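Long-range contacts in annexin A8 (Homo sapiens, PDB 1W3W), which acts as an anticoagulant by indirectly inhibiting the thromboplastin-specific complex of blood coagulation, and belongs to the calcium- and phospholipid-binding annexins: residues Ile119-Thr124 with Leu245-Cys250; Ser152-Arg157 with Gly238-Ala243; His212-Phe217 with Cys250-His255; Tyr257-Leu262 with Lys296-Lys301. One frame throughout, in Å; residues are numbered along the deposited sequence.

Interaction 1 of 4, residues Ile119-Thr124 with Leu245-Cys250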
# COMPACT_ATOMS: atom_id res chain seq x y z
N ILE A 119 -0.13 2.10 4.28
CA ILE A 119 1.29 1.91 4.02
C ILE A 119 2.03 1.52 5.30
O ILE A 119 2.81 0.55 5.29
CB ILE A 119 1.90 3.15 3.37
CG1 ILE A 119 1.27 3.36 2.00
CG2 ILE A 119 3.40 2.96 3.22
CD1 ILE A 119 1.72 4.60 1.30
N LEU A 120 1.79 2.23 6.39
CA LEU A 120 2.54 1.96 7.62
C LEU A 120 2.22 0.57 8.22
O LEU A 120 3.10 -0.07 8.79
CB LEU A 120 2.33 3.07 8.66
CG LEU A 120 3.33 4.23 8.58
CD1 LEU A 120 3.43 4.81 7.19
CD2 LEU A 120 3.02 5.33 9.59
N ALA A 121 0.99 0.11 8.07
CA ALA A 121 0.60 -1.18 8.63
C ALA A 121 0.98 -2.37 7.75
O ALA A 121 1.21 -3.48 8.27
CB ALA A 121 -0.88 -1.19 8.91
N SER A 122 1.07 -2.18 6.45
CA SER A 122 1.24 -3.32 5.54
C SER A 122 2.68 -3.53 5.11
O SER A 122 3.01 -4.55 4.53
CB SER A 122 0.33 -3.17 4.32
OG SER A 122 0.73 -2.06 3.54
N ARG A 123 3.56 -2.56 5.38
CA ARG A 123 4.95 -2.72 5.06
C ARG A 123 5.71 -3.32 6.24
O ARG A 123 5.31 -3.16 7.39
CB ARG A 123 5.57 -1.38 4.65
CG ARG A 123 5.46 -1.04 3.19
CD ARG A 123 4.14 -1.36 2.57
NE ARG A 123 4.07 -0.89 1.19
CZ ARG A 123 2.95 -0.76 0.51
NH1 ARG A 123 1.79 -1.07 1.07
NH2 ARG A 123 2.98 -0.30 -0.73
N THR A 124 6.80 -4.01 5.94
CA THR A 124 7.67 -4.57 6.94
C THR A 124 8.56 -3.47 7.47
O THR A 124 8.70 -2.42 6.85
CB THR A 124 8.61 -5.66 6.37
OG1 THR A 124 9.49 -5.07 5.42
CG2 THR A 124 7.88 -6.74 5.57
N LEU A 245 -7.71 -2.52 13.05
CA LEU A 245 -8.18 -3.59 12.19
C LEU A 245 -7.21 -3.89 11.04
O LEU A 245 -7.08 -5.03 10.62
CB LEU A 245 -9.57 -3.28 11.62
CG LEU A 245 -10.75 -3.33 12.61
CD1 LEU A 245 -12.00 -2.72 11.97
CD2 LEU A 245 -11.03 -4.76 13.06
N THR A 246 -6.53 -2.86 10.53
CA THR A 246 -5.58 -3.02 9.44
C THR A 246 -4.38 -3.82 9.94
O THR A 246 -3.93 -4.74 9.27
CB THR A 246 -5.13 -1.66 8.90
OG1 THR A 246 -6.24 -1.01 8.30
CG2 THR A 246 -4.16 -1.84 7.77
N VAL A 247 -3.88 -3.48 11.12
CA VAL A 247 -2.78 -4.25 11.72
C VAL A 247 -3.19 -5.71 11.87
O VAL A 247 -2.43 -6.61 11.50
CB VAL A 247 -2.31 -3.65 13.06
CG1 VAL A 247 -1.27 -4.56 13.74
CG2 VAL A 247 -1.73 -2.31 12.83
N VAL A 248 -4.39 -5.95 12.38
CA VAL A 248 -4.87 -7.31 12.58
C VAL A 248 -4.96 -8.08 11.24
O VAL A 248 -4.45 -9.20 11.12
CB VAL A 248 -6.25 -7.33 13.32
CG1 VAL A 248 -6.86 -8.69 13.28
CG2 VAL A 248 -6.08 -6.88 14.77
N LYS A 249 -5.57 -7.46 10.23
CA LYS A 249 -5.72 -8.11 8.91
C LYS A 249 -4.37 -8.40 8.26
O LYS A 249 -4.18 -9.48 7.69
CB LYS A 249 -6.57 -7.24 7.99
CG LYS A 249 -8.03 -7.22 8.37
CD LYS A 249 -8.78 -6.15 7.61
CE LYS A 249 -10.29 -6.38 7.72
NZ LYS A 249 -11.01 -5.18 7.21
N CYS A 250 -3.43 -7.45 8.36
CA CYS A 250 -2.10 -7.62 7.77
C CYS A 250 -1.30 -8.72 8.47
O CYS A 250 -0.47 -9.39 7.87
CB CYS A 250 -1.33 -6.31 7.80
SG CYS A 250 -1.94 -5.12 6.57

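Interaction 2 of 4, residues Ser152-Arg157 with Gly238-Ala243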
# COMPACT_ATOMS: atom_id res chain seq x y z
N SER A 152 -3.08 13.63 15.38
CA SER A 152 -3.17 13.81 16.83
C SER A 152 -3.90 12.65 17.49
O SER A 152 -4.51 11.81 16.82
CB SER A 152 -3.90 15.10 17.14
OG SER A 152 -5.15 15.08 16.49
N GLY A 153 -3.85 12.63 18.82
CA GLY A 153 -4.57 11.64 19.59
C GLY A 153 -3.94 10.26 19.49
O GLY A 153 -2.73 10.13 19.34
N TYR A 154 -4.78 9.24 19.58
CA TYR A 154 -4.30 7.87 19.61
C TYR A 154 -3.87 7.40 18.21
O TYR A 154 -3.01 6.56 18.09
CB TYR A 154 -5.37 6.95 20.21
CG TYR A 154 -5.52 7.15 21.70
CD1 TYR A 154 -4.42 7.06 22.54
CD2 TYR A 154 -6.75 7.46 22.27
CE1 TYR A 154 -4.53 7.26 23.92
CE2 TYR A 154 -6.88 7.66 23.65
CZ TYR A 154 -5.76 7.56 24.46
OH TYR A 154 -5.85 7.74 25.83
N LEU A 155 -4.47 7.98 17.17
CA LEU A 155 -4.06 7.67 15.80
C LEU A 155 -2.59 8.01 15.62
O LEU A 155 -1.83 7.20 15.12
CB LEU A 155 -4.89 8.45 14.78
CG LEU A 155 -4.44 8.19 13.33
CD1 LEU A 155 -4.81 6.78 12.91
CD2 LEU A 155 -5.05 9.21 12.39
N GLU A 156 -2.21 9.21 16.06
CA GLU A 156 -0.83 9.66 16.04
C GLU A 156 0.12 8.70 16.75
O GLU A 156 1.22 8.43 16.26
CB GLU A 156 -0.71 11.04 16.70
CG GLU A 156 0.64 11.71 16.50
CD GLU A 156 1.69 11.32 17.52
OE1 GLU A 156 1.35 10.90 18.64
OE2 GLU A 156 2.88 11.42 17.20
N ARG A 157 -0.31 8.21 17.91
CA ARG A 157 0.48 7.29 18.71
C ARG A 157 0.72 5.96 17.99
O ARG A 157 1.84 5.48 17.97
CB ARG A 157 -0.20 7.04 20.06
CG ARG A 157 -0.30 8.31 20.94
CD ARG A 157 0.95 8.62 21.75
NE ARG A 157 0.66 8.70 23.19
CZ ARG A 157 1.38 9.36 24.09
NH1 ARG A 157 2.48 10.03 23.75
NH2 ARG A 157 0.99 9.35 25.37
N GLY A 238 -13.73 5.25 14.15
CA GLY A 238 -13.04 6.17 13.27
C GLY A 238 -11.70 5.65 12.76
O GLY A 238 -11.54 4.47 12.46
N SER A 239 -10.74 6.56 12.67
CA SER A 239 -9.42 6.25 12.14
C SER A 239 -8.65 5.27 13.01
O SER A 239 -7.94 4.42 12.49
CB SER A 239 -8.61 7.53 11.95
OG SER A 239 -9.01 8.14 10.73
N LEU A 240 -8.76 5.40 14.33
CA LEU A 240 -8.09 4.48 15.25
C LEU A 240 -8.57 3.04 15.01
O LEU A 240 -7.76 2.13 14.95
CB LEU A 240 -8.29 4.89 16.72
CG LEU A 240 -7.54 4.01 17.74
CD1 LEU A 240 -6.03 4.14 17.55
CD2 LEU A 240 -7.93 4.35 19.18
N GLU A 241 -9.88 2.85 14.85
CA GLU A 241 -10.46 1.55 14.52
C GLU A 241 -9.89 0.98 13.22
O GLU A 241 -9.48 -0.19 13.17
CB GLU A 241 -11.99 1.65 14.42
CG GLU A 241 -12.69 0.30 14.17
CD GLU A 241 -14.16 0.42 13.80
OE1 GLU A 241 -14.73 1.53 13.89
OE2 GLU A 241 -14.76 -0.60 13.39
N GLU A 242 -9.87 1.82 12.18
CA GLU A 242 -9.33 1.44 10.87
C GLU A 242 -7.89 0.96 11.00
O GLU A 242 -7.53 -0.08 10.44
CB GLU A 242 -9.41 2.62 9.88
CG GLU A 242 -9.13 2.26 8.42
CD GLU A 242 -9.28 3.46 7.47
OE1 GLU A 242 -8.70 3.45 6.35
OE2 GLU A 242 -9.96 4.44 7.85
N ALA A 243 -7.10 1.70 11.75
CA ALA A 243 -5.68 1.41 11.94
C ALA A 243 -5.47 0.09 12.66
O ALA A 243 -4.65 -0.72 12.23
CB ALA A 243 -5.01 2.54 12.71

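Interaction 3 of 4, residues His212-Phe217 with Cys250-His255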
# COMPACT_ATOMS: atom_id res chain seq x y z
N HIS A 212 3.99 -13.74 17.25
CA HIS A 212 3.54 -13.58 18.63
C HIS A 212 2.08 -13.13 18.65
O HIS A 212 1.29 -13.66 19.40
CB HIS A 212 4.43 -12.56 19.34
CG HIS A 212 4.01 -12.26 20.75
ND1 HIS A 212 4.73 -12.69 21.84
CD2 HIS A 212 2.96 -11.56 21.24
CE1 HIS A 212 4.14 -12.27 22.94
NE2 HIS A 212 3.06 -11.59 22.61
N LEU A 213 1.73 -12.19 17.78
CA LEU A 213 0.37 -11.63 17.77
C LEU A 213 -0.65 -12.67 17.38
O LEU A 213 -1.74 -12.69 17.93
CB LEU A 213 0.26 -10.43 16.83
CG LEU A 213 0.81 -9.10 17.37
CD1 LEU A 213 0.71 -8.06 16.28
CD2 LEU A 213 0.09 -8.64 18.61
N LEU A 214 -0.29 -13.57 16.46
CA LEU A 214 -1.23 -14.64 16.09
C LEU A 214 -1.57 -15.50 17.28
O LEU A 214 -2.73 -15.92 17.44
CB LEU A 214 -0.67 -15.50 14.96
CG LEU A 214 -0.70 -14.77 13.61
CD1 LEU A 214 0.19 -15.47 12.59
CD2 LEU A 214 -2.11 -14.67 13.11
N ARG A 215 -0.57 -15.79 18.11
CA ARG A 215 -0.83 -16.55 19.33
C ARG A 215 -1.64 -15.72 20.33
O ARG A 215 -2.48 -16.26 21.03
CB ARG A 215 0.49 -17.03 19.94
CG ARG A 215 0.33 -17.86 21.20
CD ARG A 215 -0.21 -19.25 20.95
NE ARG A 215 0.26 -20.17 21.99
CZ ARG A 215 1.43 -20.81 21.98
NH1 ARG A 215 2.30 -20.66 20.98
NH2 ARG A 215 1.74 -21.61 22.99
N VAL A 216 -1.37 -14.42 20.43
CA VAL A 216 -2.14 -13.55 21.30
C VAL A 216 -3.61 -13.58 20.88
O VAL A 216 -4.48 -13.65 21.74
CB VAL A 216 -1.60 -12.10 21.32
CG1 VAL A 216 -2.55 -11.17 22.04
CG2 VAL A 216 -0.23 -12.04 21.99
N PHE A 217 -3.89 -13.54 19.58
CA PHE A 217 -5.28 -13.51 19.11
C PHE A 217 -5.99 -14.80 19.46
O PHE A 217 -7.15 -14.77 19.84
CB PHE A 217 -5.37 -13.28 17.60
CG PHE A 217 -4.80 -11.98 17.12
CD1 PHE A 217 -4.58 -10.91 17.99
CD2 PHE A 217 -4.50 -11.82 15.79
CE1 PHE A 217 -4.07 -9.73 17.53
CE2 PHE A 217 -3.98 -10.63 15.33
CZ PHE A 217 -3.75 -9.60 16.20
N CYS A 250 -3.43 -7.45 8.36
CA CYS A 250 -2.10 -7.62 7.77
C CYS A 250 -1.30 -8.72 8.47
O CYS A 250 -0.47 -9.39 7.87
CB CYS A 250 -1.33 -6.31 7.80
SG CYS A 250 -1.94 -5.12 6.57
N THR A 251 -1.57 -8.92 9.75
CA THR A 251 -0.92 -9.96 10.53
C THR A 251 -1.41 -11.34 10.13
O THR A 251 -0.63 -12.27 10.02
CB THR A 251 -1.21 -9.71 12.03
OG1 THR A 251 -0.56 -8.51 12.44
CG2 THR A 251 -0.60 -10.80 12.91
N GLN A 252 -2.72 -11.46 9.94
CA GLN A 252 -3.36 -12.73 9.60
C GLN A 252 -3.05 -13.19 8.17
O GLN A 252 -2.65 -14.33 7.94
CB GLN A 252 -4.87 -12.60 9.77
CG GLN A 252 -5.25 -12.41 11.22
CD GLN A 252 -6.71 -12.08 11.43
OE1 GLN A 252 -7.26 -12.38 12.49
NE2 GLN A 252 -7.34 -11.46 10.43
N ASN A 253 -3.22 -12.29 7.20
CA ASN A 253 -2.89 -12.59 5.82
C ASN A 253 -2.80 -11.30 5.03
O ASN A 253 -3.80 -10.68 4.72
CB ASN A 253 -3.93 -13.54 5.18
CG ASN A 253 -3.43 -14.16 3.87
OD1 ASN A 253 -2.98 -13.46 2.97
ND2 ASN A 253 -3.53 -15.49 3.78
N LEU A 254 -1.58 -10.92 4.70
CA LEU A 254 -1.31 -9.70 3.96
C LEU A 254 -1.94 -9.67 2.56
O LEU A 254 -2.45 -8.65 2.13
CB LEU A 254 0.20 -9.57 3.84
CG LEU A 254 0.77 -8.25 3.39
CD1 LEU A 254 0.26 -7.10 4.26
CD2 LEU A 254 2.29 -8.37 3.44
N HIS A 255 -1.90 -10.79 1.87
CA HIS A 255 -2.41 -10.87 0.50
C HIS A 255 -3.91 -10.67 0.48
O HIS A 255 -4.45 -9.99 -0.39
CB HIS A 255 -2.04 -12.22 -0.13
CG HIS A 255 -0.62 -12.63 0.11
ND1 HIS A 255 0.45 -11.87 -0.30
CD2 HIS A 255 -0.09 -13.70 0.76
CE1 HIS A 255 1.58 -12.46 0.06
NE2 HIS A 255 1.27 -13.57 0.70

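Interaction 4 of 4, residues Tyr257-Leu262 with Lys296-Lys301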
# COMPACT_ATOMS: atom_id res chain seq x y z
N TYR A 257 -5.50 -8.95 2.75
CA TYR A 257 -5.70 -7.54 3.08
C TYR A 257 -5.75 -6.69 1.80
O TYR A 257 -6.64 -5.84 1.62
CB TYR A 257 -4.60 -7.00 4.02
CG TYR A 257 -4.60 -5.49 4.08
CD1 TYR A 257 -5.63 -4.80 4.70
CD2 TYR A 257 -3.59 -4.73 3.48
CE1 TYR A 257 -5.67 -3.42 4.70
CE2 TYR A 257 -3.62 -3.36 3.49
CZ TYR A 257 -4.65 -2.71 4.11
OH TYR A 257 -4.66 -1.34 4.13
N PHE A 258 -4.79 -6.91 0.92
CA PHE A 258 -4.71 -6.13 -0.32
C PHE A 258 -5.89 -6.41 -1.23
O PHE A 258 -6.37 -5.49 -1.88
CB PHE A 258 -3.38 -6.35 -1.05
CG PHE A 258 -2.22 -5.69 -0.37
CD1 PHE A 258 -1.18 -6.43 0.13
CD2 PHE A 258 -2.19 -4.31 -0.21
CE1 PHE A 258 -0.11 -5.81 0.79
CE2 PHE A 258 -1.14 -3.70 0.44
CZ PHE A 258 -0.10 -4.46 0.94
N ALA A 259 -6.36 -7.65 -1.28
CA ALA A 259 -7.55 -7.99 -2.07
C ALA A 259 -8.73 -7.16 -1.58
O ALA A 259 -9.50 -6.65 -2.38
CB ALA A 259 -7.88 -9.47 -1.97
N GLU A 260 -8.88 -7.06 -0.26
CA GLU A 260 -10.02 -6.37 0.35
C GLU A 260 -9.94 -4.87 0.14
O GLU A 260 -10.95 -4.19 -0.05
CB GLU A 260 -10.06 -6.70 1.85
CG GLU A 260 -11.25 -6.10 2.59
CD GLU A 260 -11.20 -6.42 4.08
OE1 GLU A 260 -11.39 -7.59 4.45
OE2 GLU A 260 -10.96 -5.50 4.86
N ARG A 261 -8.72 -4.35 0.15
CA ARG A 261 -8.48 -2.95 -0.12
C ARG A 261 -8.92 -2.60 -1.54
O ARG A 261 -9.56 -1.58 -1.78
CB ARG A 261 -7.00 -2.67 0.07
CG ARG A 261 -6.71 -1.28 0.26
CD ARG A 261 -7.19 -0.71 1.59
NE ARG A 261 -6.64 0.63 1.64
CZ ARG A 261 -7.29 1.72 1.99
NH1 ARG A 261 -8.54 1.68 2.44
NH2 ARG A 261 -6.65 2.86 1.94
N LEU A 262 -8.57 -3.46 -2.49
CA LEU A 262 -8.93 -3.26 -3.88
C LEU A 262 -10.45 -3.36 -4.07
O LEU A 262 -11.03 -2.54 -4.77
CB LEU A 262 -8.20 -4.27 -4.76
CG LEU A 262 -6.69 -4.07 -4.88
CD1 LEU A 262 -6.07 -5.23 -5.60
CD2 LEU A 262 -6.41 -2.77 -5.60
N LYS A 296 -10.73 -13.67 -5.96
CA LYS A 296 -11.65 -14.67 -6.52
C LYS A 296 -12.30 -15.51 -5.43
O LYS A 296 -13.51 -15.73 -5.45
CB LYS A 296 -10.92 -15.62 -7.47
CG LYS A 296 -11.22 -15.41 -8.91
CD LYS A 296 -10.58 -16.51 -9.76
CE LYS A 296 -11.64 -17.31 -10.48
NZ LYS A 296 -11.06 -18.04 -11.61
N LYS A 297 -11.47 -16.00 -4.51
CA LYS A 297 -11.95 -16.86 -3.43
C LYS A 297 -12.91 -16.13 -2.52
O LYS A 297 -13.94 -16.68 -2.13
CB LYS A 297 -10.79 -17.40 -2.59
CG LYS A 297 -9.93 -18.47 -3.27
CD LYS A 297 -9.50 -19.57 -2.26
CE LYS A 297 -8.80 -20.76 -2.93
NZ LYS A 297 -8.41 -20.53 -4.35
N MET A 298 -12.61 -14.87 -2.20
CA MET A 298 -13.37 -14.11 -1.21
C MET A 298 -14.67 -13.56 -1.79
O MET A 298 -15.67 -13.52 -1.09
CB MET A 298 -12.53 -12.96 -0.64
CG MET A 298 -11.24 -13.40 0.07
SD MET A 298 -10.03 -12.02 0.22
CE MET A 298 -10.98 -11.02 1.34
N TYR A 299 -14.65 -13.15 -3.05
CA TYR A 299 -15.76 -12.40 -3.63
C TYR A 299 -16.52 -13.11 -4.76
O TYR A 299 -17.52 -12.58 -5.24
CB TYR A 299 -15.25 -11.04 -4.12
CG TYR A 299 -14.62 -10.24 -3.00
CD1 TYR A 299 -13.29 -9.82 -3.07
CD2 TYR A 299 -15.34 -9.92 -1.85
CE1 TYR A 299 -12.71 -9.11 -2.03
CE2 TYR A 299 -14.78 -9.22 -0.83
CZ TYR A 299 -13.46 -8.81 -0.91
OH TYR A 299 -12.92 -8.11 0.14
N GLY A 300 -16.04 -14.28 -5.19
CA GLY A 300 -16.69 -15.06 -6.24
C GLY A 300 -16.67 -14.40 -7.62
O GLY A 300 -17.52 -14.70 -8.47
N LYS A 301 -15.73 -13.50 -7.84
CA LYS A 301 -15.51 -12.87 -9.13
C LYS A 301 -14.06 -12.40 -9.22
O LYS A 301 -13.39 -12.26 -8.20
CB LYS A 301 -16.44 -11.67 -9.32
CG LYS A 301 -16.50 -10.71 -8.15
CD LYS A 301 -17.42 -9.52 -8.47
CE LYS A 301 -18.61 -9.42 -7.50
NZ LYS A 301 -19.93 -9.66 -8.18
O HOH W 1 -13.97 -8.35 2.31

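Interaction 1 of 4, residues Ile119-Thr124 with Leu245-Cys250
A121 meets T246 methyl to methyl at the tightest point of this contact, with A121 CB 3.5 Å from T246 CG2. An alanine suits the place because its single methyl lets the two backbones come close, the CA atoms of A121 and V247 lying 5.5 Å apart. T246 CG2 is anti to the backbone N and meets A121 CB, while the hydroxyl, beside that N, bonds back to E242 O one turn earlier; a threonine can thus offer carbon to its neighbour and satisfy its oxygen at home. Next to it, S122 CB rests 3.7 Å from C250 SG, a soft, polarisable partner. S122 OG points elsewhere, being engaged with E118 O and receiving R123 NH1 at 2.9 Å, in the plane of the guanidinium group. R123 is held further by a salt bridge to E98. The packing is looser at V247, whose CG2 stays 4.2 Å from A121 CB, and A121 and C250 both keep some exposure. No hydrogen bond crosses the contact. Such apolar packing between the end of helix 113-122, in predicted repeat 2, and helix 238-252, in predicted repeat 3, belongs to the all-helical annexin core.

Interaction 2 of 4, residues Ser152-Arg157 with Gly238-Ala243
L155 and Y154 meet S239, L240 and A243 mainly through aliphatic carbon, with two backbone oxygens among the neighbours, and no hydrogen bond crosses between them. The two methyls of L240 spread against the CB of Y154: L240 CD2 is 3.8 Å from Y154 CB, and L240 CD1 also comes 3.9 Å from Y154 O. L155 answers in kind, its CD2 lying 4.0 Å from S239 CB and its CD1 4.2 Å from A243 CB. Both leucines carry CG anti to the backbone N (chi1 177° in L155, -177° in L240), which swings their branched ends across to the partner helix. Small residues, S239 and A243, sit one turn apart and make room for L155 between them. The backbones can therefore approach closely, with the CA atoms of L155 and L240 5.2 Å apart, and the short helical segments run nearly side by side, their axes 30° apart in direction. Farther out, a hydrogen bond from S239 OG to E113 occupies the serine's polar end. The rest of the Y154 side chain leads away to helix 198-207, which L240 touches too, whereas L155 and A243 lean on I117 of helix 113-122, so the pair sits between helices 198-207 and 113-122.

Interaction 3 of 4, residues His212-Phe217 with Cys250-His255
The closing turn of helix 238-252, just ahead of the bend into helix 254-266, is packed by T251 against L213, L214 and F217 of helix 210-224. One methyl does most of the work: T251 CG2 lies 4.0 Å from L213 CB, 4.0 Å from L214 CG and 4.2 Å from F217 CE2. It stands anti to the backbone N, while OG1 lies beside that N (chi1 -67°) and bonds V247 O one turn back, so the threonine presents an apolar tip from a polar helix end. L214 slides past T251 in the opposite sense and reaches on with CD2 to within 4.2 Å of Q252 CA. An alanine at L214 would probably lose the branched carbon that T251 CG2 packs on and leave a gap beside Q252 CA. L213 O, one turn back in the same helix, lies 3.2 Å above the plane of the F217 ring, toward its rim. Beyond T251, N253 follows helix 238-252 and is the N-cap of the next, its OD1 accepting from S256 N. Helix 228-235 lies alongside, meeting F217 through I228 and Q252 through E229, while H255 of the next helix faces helix 288-299.

Interaction 4 of 4, residues Tyr257-Leu262 with Lys296-Lys301
A259 opens the contact with its methyl, A259 CB lying 4.0 Å from M298 SD; the small residue admits the flexible, polarisable thioether close to the helix. Its carbonyl lies near the plane of the Y299 ring, at the edge, with A259 O 4.1 Å from Y299 CE1. One residue on, E260 takes the end of the tyrosine, Y299 OH standing 3.4 Å from E260 CA and 3.6 Å from E260 CG. These are contacts of oxygen with aliphatic carbon, made as the extended glutamate chain crosses the ring at about a right angle. That chain carries the carboxylate onward to a salt bridge with K249 of helix 238-252, which would probably favour the charged form of E260. M298 reaches back by a bend at chi3 (67°) that brings its CE beside E260 CB, and its own CB sits 3.9 Å above the centre of the Y299 ring. Y299 is hemmed in further, stacked with Y263 and edge-to-face with F295. The arrangement is packing of helix 254-266 on helix 288-299 within predicted annexin repeat 4; the side chain of Y299 is about 8 Å from that of M266, a residue of the calcium site.

How the interactions relate
From the N terminus, the chain first passes 119-124 and 152-157, then 212-217, before helix 238-252 returns to meet all three. Interaction 2 closes the inner loop, interaction 1 the larger one around it. Interaction 3 starts inside both loops and ends beyond them, so it crosses each; it shares C250 with interaction 1. Helix 238-252 thereby ties predicted repeat 3 to predicted repeat 2 along one side and, through its end, leads into predicted repeat 4. Interaction 4 follows in series as a short loop of its own, joined to interaction 1 by the K249-E260 salt bridge and by packing of Y257 on C250 and T246.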